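Local coordinates for fructuronate-tagaturonate epimerase UxaE from Cohnella laeviribosi in complex with 1 glycerol (Cohnella laeviribosi, PDB 6IL9), which probably uses a zinc-bearing TIM barrel to catalyse the reversible epimerisation of D-tagaturonate and D-fructuronate, at residues L120-S124 with V365-G369; T370-E374 with A475-I480. All blocks are in the same frame, centred on the assembly; numbering follows the deposited sequence.

Interaction 1: L120-S124 with V365-G369; sequences LAQQS and VKTAG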
loop_
_atom_site.group_PDB
_atom_site.type_symbol
_atom_site.label_atom_id
_atom_site.label_comp_id
_atom_site.label_asym_id
_atom_site.label_seq_id
_atom_site.Cartn_x
_atom_site.Cartn_y
_atom_site.Cartn_z
ATOM N N LEU A 120 -4.299 -6.543 0.032
ATOM C CA LEU A 120 -4.662 -6.284 -1.364
ATOM C C LEU A 120 -5.347 -4.947 -1.548
ATOM O O LEU A 120 -5.351 -4.409 -2.661
ATOM C CB LEU A 120 -5.599 -7.369 -1.889
ATOM C CG LEU A 120 -5.059 -8.713 -2.300
ATOM C CD1 LEU A 120 -6.266 -9.541 -2.694
ATOM C CD2 LEU A 120 -4.121 -8.552 -3.489
ATOM N N ALA A 121 -5.980 -4.435 -0.498
ATOM C CA ALA A 121 -6.644 -3.141 -0.507
ATOM C C ALA A 121 -5.772 -2.193 0.297
ATOM O O ALA A 121 -5.697 -2.302 1.524
ATOM C CB ALA A 121 -8.050 -3.243 0.089
ATOM N N GLN A 122 -5.105 -1.273 -0.383
ATOM C CA GLN A 122 -4.220 -0.346 0.318
ATOM C C GLN A 122 -4.115 0.914 -0.520
ATOM O O GLN A 122 -3.560 0.864 -1.616
ATOM C CB GLN A 122 -2.841 -0.971 0.533
ATOM C CG GLN A 122 -1.804 0.025 1.026
ATOM C CD GLN A 122 -0.421 -0.281 0.496
ATOM O OE1 GLN A 122 0.220 -1.230 0.933
ATOM N NE2 GLN A 122 0.045 0.519 -0.455
ATOM N N GLN A 123 -4.653 2.026 -0.018
ATOM C CA GLN A 123 -4.500 3.321 -0.673
ATOM C C GLN A 123 -4.442 4.391 0.405
ATOM O O GLN A 123 -5.058 4.253 1.469
ATOM C CB GLN A 123 -5.654 3.619 -1.647
ATOM C CG GLN A 123 -5.575 2.887 -2.995
ATOM C CD GLN A 123 -4.457 3.416 -3.868
ATOM O OE1 GLN A 123 -4.648 4.376 -4.624
ATOM N NE2 GLN A 123 -3.277 2.808 -3.764
ATOM N N SER A 124 -3.688 5.449 0.128
ATOM C CA SER A 124 -3.597 6.592 1.026
ATOM C C SER A 124 -4.711 7.588 0.736
ATOM O O SER A 124 -5.328 7.575 -0.331
ATOM C CB SER A 124 -2.244 7.297 0.889
ATOM O OG SER A 124 -2.145 7.973 -0.358
ATOM N N VAL A 365 6.185 -4.999 3.846
ATOM C CA VAL A 365 6.711 -4.135 2.791
ATOM C C VAL A 365 5.525 -3.565 2.029
ATOM O O VAL A 365 4.616 -4.314 1.664
ATOM C CB VAL A 365 7.647 -4.906 1.844
ATOM C CG1 VAL A 365 8.035 -4.037 0.651
ATOM C CG2 VAL A 365 8.894 -5.385 2.593
ATOM N N LYS A 366 5.531 -2.249 1.786
ATOM C CA LYS A 366 4.433 -1.603 1.067
ATOM C C LYS A 366 4.849 -1.208 -0.342
ATOM O O LYS A 366 5.955 -0.701 -0.558
ATOM C CB LYS A 366 3.930 -0.353 1.799
ATOM C CG LYS A 366 3.266 -0.651 3.110
ATOM C CD LYS A 366 2.308 0.470 3.513
ATOM C CE LYS A 366 1.846 0.222 4.938
ATOM N NZ LYS A 366 0.855 1.239 5.380
ATOM N N THR A 367 3.956 -1.469 -1.295
ATOM C CA THR A 367 4.052 -1.003 -2.674
ATOM C C THR A 367 2.727 -0.373 -3.076
ATOM O O THR A 367 1.672 -0.648 -2.484
ATOM C CB THR A 367 4.365 -2.137 -3.672
ATOM O OG1 THR A 367 3.184 -2.925 -3.889
ATOM C CG2 THR A 367 5.492 -3.027 -3.167
ATOM N N ALA A 368 2.784 0.470 -4.110
ATOM C CA ALA A 368 1.562 0.974 -4.734
ATOM C C ALA A 368 1.861 1.483 -6.139
ATOM O O ALA A 368 1.402 0.899 -7.126
ATOM C CB ALA A 368 0.929 2.073 -3.874
ATOM N N GLY A 369 2.660 2.547 -6.242
ATOM C CA GLY A 369 2.885 3.171 -7.536
ATOM C C GLY A 369 3.581 2.284 -8.552
ATOM O O GLY A 369 3.402 2.463 -9.762
#
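Q122 reaches K366 and T367 because its CG stands anti to the backbone N (chi1 170°) and the chain then bends at chi2 (-146°), which carries the carboxamide across to strand 363-367. There the amide meets the other segment with both of its ends. NE2 donates to the backbone O of T367 over 2.9 Å, in a bond that is far from straight; the donor sits 42° above the carbonyl plane instead of on a lone pair. OE1 turns to the side chain of K366 and rests against its methylene groups, closest at CD, 3.7 Å away. These two side chains run obliquely past one another, the lysine extended beyond CG so that its ammonium group passes the amide and forms salt bridges with D158, D160 and E269. The amide of Q122 therefore lies against the aliphatic part of the lysine, while the charge is held elsewhere.

The methyl of A368 points toward the opposing strand and lies 3.9 Å from Q122 NE2. A second amide approaches it: Q123 starts out directed away from this segment, but its chain folds back until NE2 is 4.3 Å from A368 CB. This amide is held by a 2.9 Å bond from Q123 NE2 to Q122 O, on a lone pair in the carbonyl plane, so it keeps close to its own strand. T367 faces the other way, its OG1 bonded to G95 O.

G95 belongs to strand 93-96, which runs between the two strands in the sheet. Hence Q122 bridges inside the closed wall to the next strand but one, a buried polar contact characteristic of the interior of an eight-stranded parallel TIM barrel.

Interaction 2: T370-E374 with A475-I480; sequences TNWLE and ALRSHI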
loop_
_atom_site.group_PDB
_atom_site.type_symbol
_atom_site.label_atom_id
_atom_site.label_comp_id
_atom_site.label_asym_id
_atom_site.label_seq_id
_atom_site.Cartn_x
_atom_site.Cartn_y
_atom_site.Cartn_z
ATOM N N THR A 370 4.384 1.321 -8.090
ATOM C CA THR A 370 5.059 0.438 -9.038
ATOM C C THR A 370 4.055 -0.378 -9.839
ATOM O O THR A 370 4.332 -0.763 -10.978
ATOM C CB THR A 370 6.040 -0.488 -8.317
ATOM O OG1 THR A 370 7.086 -0.882 -9.215
ATOM C CG2 THR A 370 5.340 -1.744 -7.767
ATOM N N ASN A 371 2.876 -0.623 -9.272
ATOM C CA ASN A 371 1.842 -1.360 -9.983
ATOM C C ASN A 371 1.184 -0.497 -11.054
ATOM O O ASN A 371 0.770 -1.010 -12.106
ATOM C CB ASN A 371 0.840 -1.888 -8.952
ATOM C CG ASN A 371 1.518 -2.743 -7.896
ATOM O OD1 ASN A 371 2.182 -3.726 -8.227
ATOM N ND2 ASN A 371 1.384 -2.364 -6.631
ATOM N N TRP A 372 1.114 0.816 -10.805
ATOM C CA TRP A 372 0.715 1.770 -11.832
ATOM C C TRP A 372 1.783 1.873 -12.920
ATOM O O TRP A 372 1.462 1.935 -14.111
ATOM C CB TRP A 372 0.437 3.124 -11.160
ATOM C CG TRP A 372 0.833 4.368 -11.903
ATOM C CD1 TRP A 372 1.942 5.149 -11.677
ATOM C CD2 TRP A 372 0.098 5.012 -12.947
ATOM N NE1 TRP A 372 1.952 6.221 -12.538
ATOM C CE2 TRP A 372 0.822 6.168 -13.320
ATOM C CE3 TRP A 372 -1.107 4.730 -13.599
ATOM C CZ2 TRP A 372 0.385 7.034 -14.331
ATOM C CZ3 TRP A 372 -1.544 5.594 -14.594
ATOM C CH2 TRP A 372 -0.793 6.727 -14.956
ATOM N N LEU A 373 3.064 1.857 -12.540
ATOM C CA LEU A 373 4.091 1.951 -13.572
ATOM C C LEU A 373 4.106 0.716 -14.470
ATOM O O LEU A 373 4.455 0.820 -15.650
ATOM C CB LEU A 373 5.474 2.167 -12.945
ATOM C CG LEU A 373 5.746 3.541 -12.335
ATOM C CD1 LEU A 373 7.187 3.610 -11.812
ATOM C CD2 LEU A 373 5.492 4.687 -13.326
ATOM N N GLU A 374 3.731 -0.458 -13.949
ATOM C CA GLU A 374 3.625 -1.617 -14.833
ATOM C C GLU A 374 2.484 -1.462 -15.827
ATOM O O GLU A 374 2.577 -1.960 -16.954
ATOM C CB GLU A 374 3.433 -2.897 -14.031
ATOM C CG GLU A 374 4.690 -3.344 -13.297
ATOM C CD GLU A 374 5.891 -3.531 -14.207
ATOM O OE1 GLU A 374 5.738 -4.040 -15.347
ATOM O OE2 GLU A 374 7.011 -3.173 -13.768
ATOM N N ALA A 475 2.932 -9.208 -16.301
ATOM C CA ALA A 475 3.914 -8.234 -15.842
ATOM C C ALA A 475 3.911 -8.124 -14.322
ATOM O O ALA A 475 4.977 -8.038 -13.701
ATOM C CB ALA A 475 3.642 -6.881 -16.487
ATOM N N LEU A 476 2.726 -8.117 -13.699
ATOM C CA LEU A 476 2.686 -8.056 -12.241
ATOM C C LEU A 476 3.300 -9.305 -11.623
ATOM O O LEU A 476 4.084 -9.210 -10.669
ATOM C CB LEU A 476 1.246 -7.869 -11.759
ATOM C CG LEU A 476 0.608 -6.530 -12.124
ATOM C CD1 LEU A 476 -0.864 -6.589 -11.796
ATOM C CD2 LEU A 476 1.292 -5.352 -11.403
ATOM N N ARG A 477 2.961 -10.488 -12.156
ATOM C CA ARG A 477 3.543 -11.722 -11.637
ATOM C C ARG A 477 5.060 -11.666 -11.685
ATOM O O ARG A 477 5.739 -12.037 -10.717
ATOM C CB ARG A 477 3.027 -12.921 -12.431
ATOM C CG ARG A 477 1.555 -13.185 -12.168
ATOM C CD ARG A 477 1.127 -14.547 -12.717
ATOM N NE ARG A 477 1.419 -14.684 -14.142
ATOM C CZ ARG A 477 0.548 -14.441 -15.118
ATOM N NH1 ARG A 477 -0.680 -14.032 -14.837
ATOM N NH2 ARG A 477 0.902 -14.613 -16.387
ATOM N N SER A 478 5.610 -11.161 -12.788
ATOM C CA SER A 478 7.059 -11.125 -12.940
ATOM C C SER A 478 7.679 -10.084 -12.020
ATOM O O SER A 478 8.693 -10.338 -11.355
ATOM C CB SER A 478 7.408 -10.825 -14.400
ATOM O OG SER A 478 8.800 -10.614 -14.547
ATOM N N HIS A 479 7.083 -8.900 -11.979
ATOM C CA HIS A 479 7.663 -7.767 -11.273
ATOM C C HIS A 479 7.503 -7.906 -9.761
ATOM O O HIS A 479 8.474 -7.769 -9.014
ATOM C CB HIS A 479 7.006 -6.485 -11.781
ATOM C CG HIS A 479 7.582 -5.237 -11.204
ATOM N ND1 HIS A 479 8.872 -4.822 -11.459
ATOM C CD2 HIS A 479 7.035 -4.298 -10.397
ATOM C CE1 HIS A 479 9.099 -3.689 -10.820
ATOM N NE2 HIS A 479 8.000 -3.348 -10.173
ATOM N N ILE A 480 6.279 -8.148 -9.287
ATOM C CA ILE A 480 6.114 -8.388 -7.851
ATOM C C ILE A 480 6.764 -9.710 -7.450
ATOM O O ILE A 480 7.288 -9.843 -6.332
ATOM C CB ILE A 480 4.619 -8.324 -7.476
ATOM C CG1 ILE A 480 4.051 -6.966 -7.887
ATOM C CG2 ILE A 480 4.398 -8.545 -5.961
ATOM C CD1 ILE A 480 4.768 -5.785 -7.262
#
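H479 and T370 approach from opposite directions and join through a hydrogen bond from H479 NE2 to T370 OG1, 2.8 Å long and slightly tilted from the ring plane. With CG anti to the backbone N (chi1 -176°), the imidazole extends toward helix 369-382, where E374 lies over one of its faces. The OE2 atom of E374 sits 3.3 Å above the ring plane, over its centre, the carboxylate inclined by 35° to the ring. The other oxygen, E374 OE1, rests 3.7 Å from A475 CB. Alongside, N371 OD1 meets two methyls, I480 CD1 at 3.4 Å and L476 CD2 at 3.7 Å, its side chain crossing both at about a right angle.

A phenylalanine in place of H479 would probably leave T370 OG1 without its N-H donor and set the carboxylate of E374 over a nonpolar ring face whose pi electrons offer it no favourable partner.

A second shell orients these groups. D347 OD2 also bonds T370 OG1, R377 forms a salt bridge with E374 OE1, and N371 is held at both ends of its amide, by G97 O and by H107. The two helix segments approach to 10.4 Å between axes, with an angle of 136° between their N-to-C directions, so that they cross steeply. Since I480 also touches helix 104-111, the C-terminal helix 469-487 packs against the helices that follow the first and eighth barrel strands, 93-96 and 363-367, as part of the helical layer around a TIM barrel.

Overall arrangement
Interactions 1 and 2 follow one another without a break: G369 is directly followed by T370, where strand 363-367 passes into helix 369-382, the two centres lying about 13 Å apart. Interaction 1 is close to the centre of the chain, with the side chain of Q122 about 4 Å from the bound glycerol and that of K366 about 6 Å from the zinc ion, which H161, D273 and H343 coordinate. Interaction 2 is farther out, although the side chain of T370 is still about 7 Å from the glycerol. The phosphoserine at position 346 ties them together, its phosphate accepting hydrogen bonds from the backbone N of both A368 and T370.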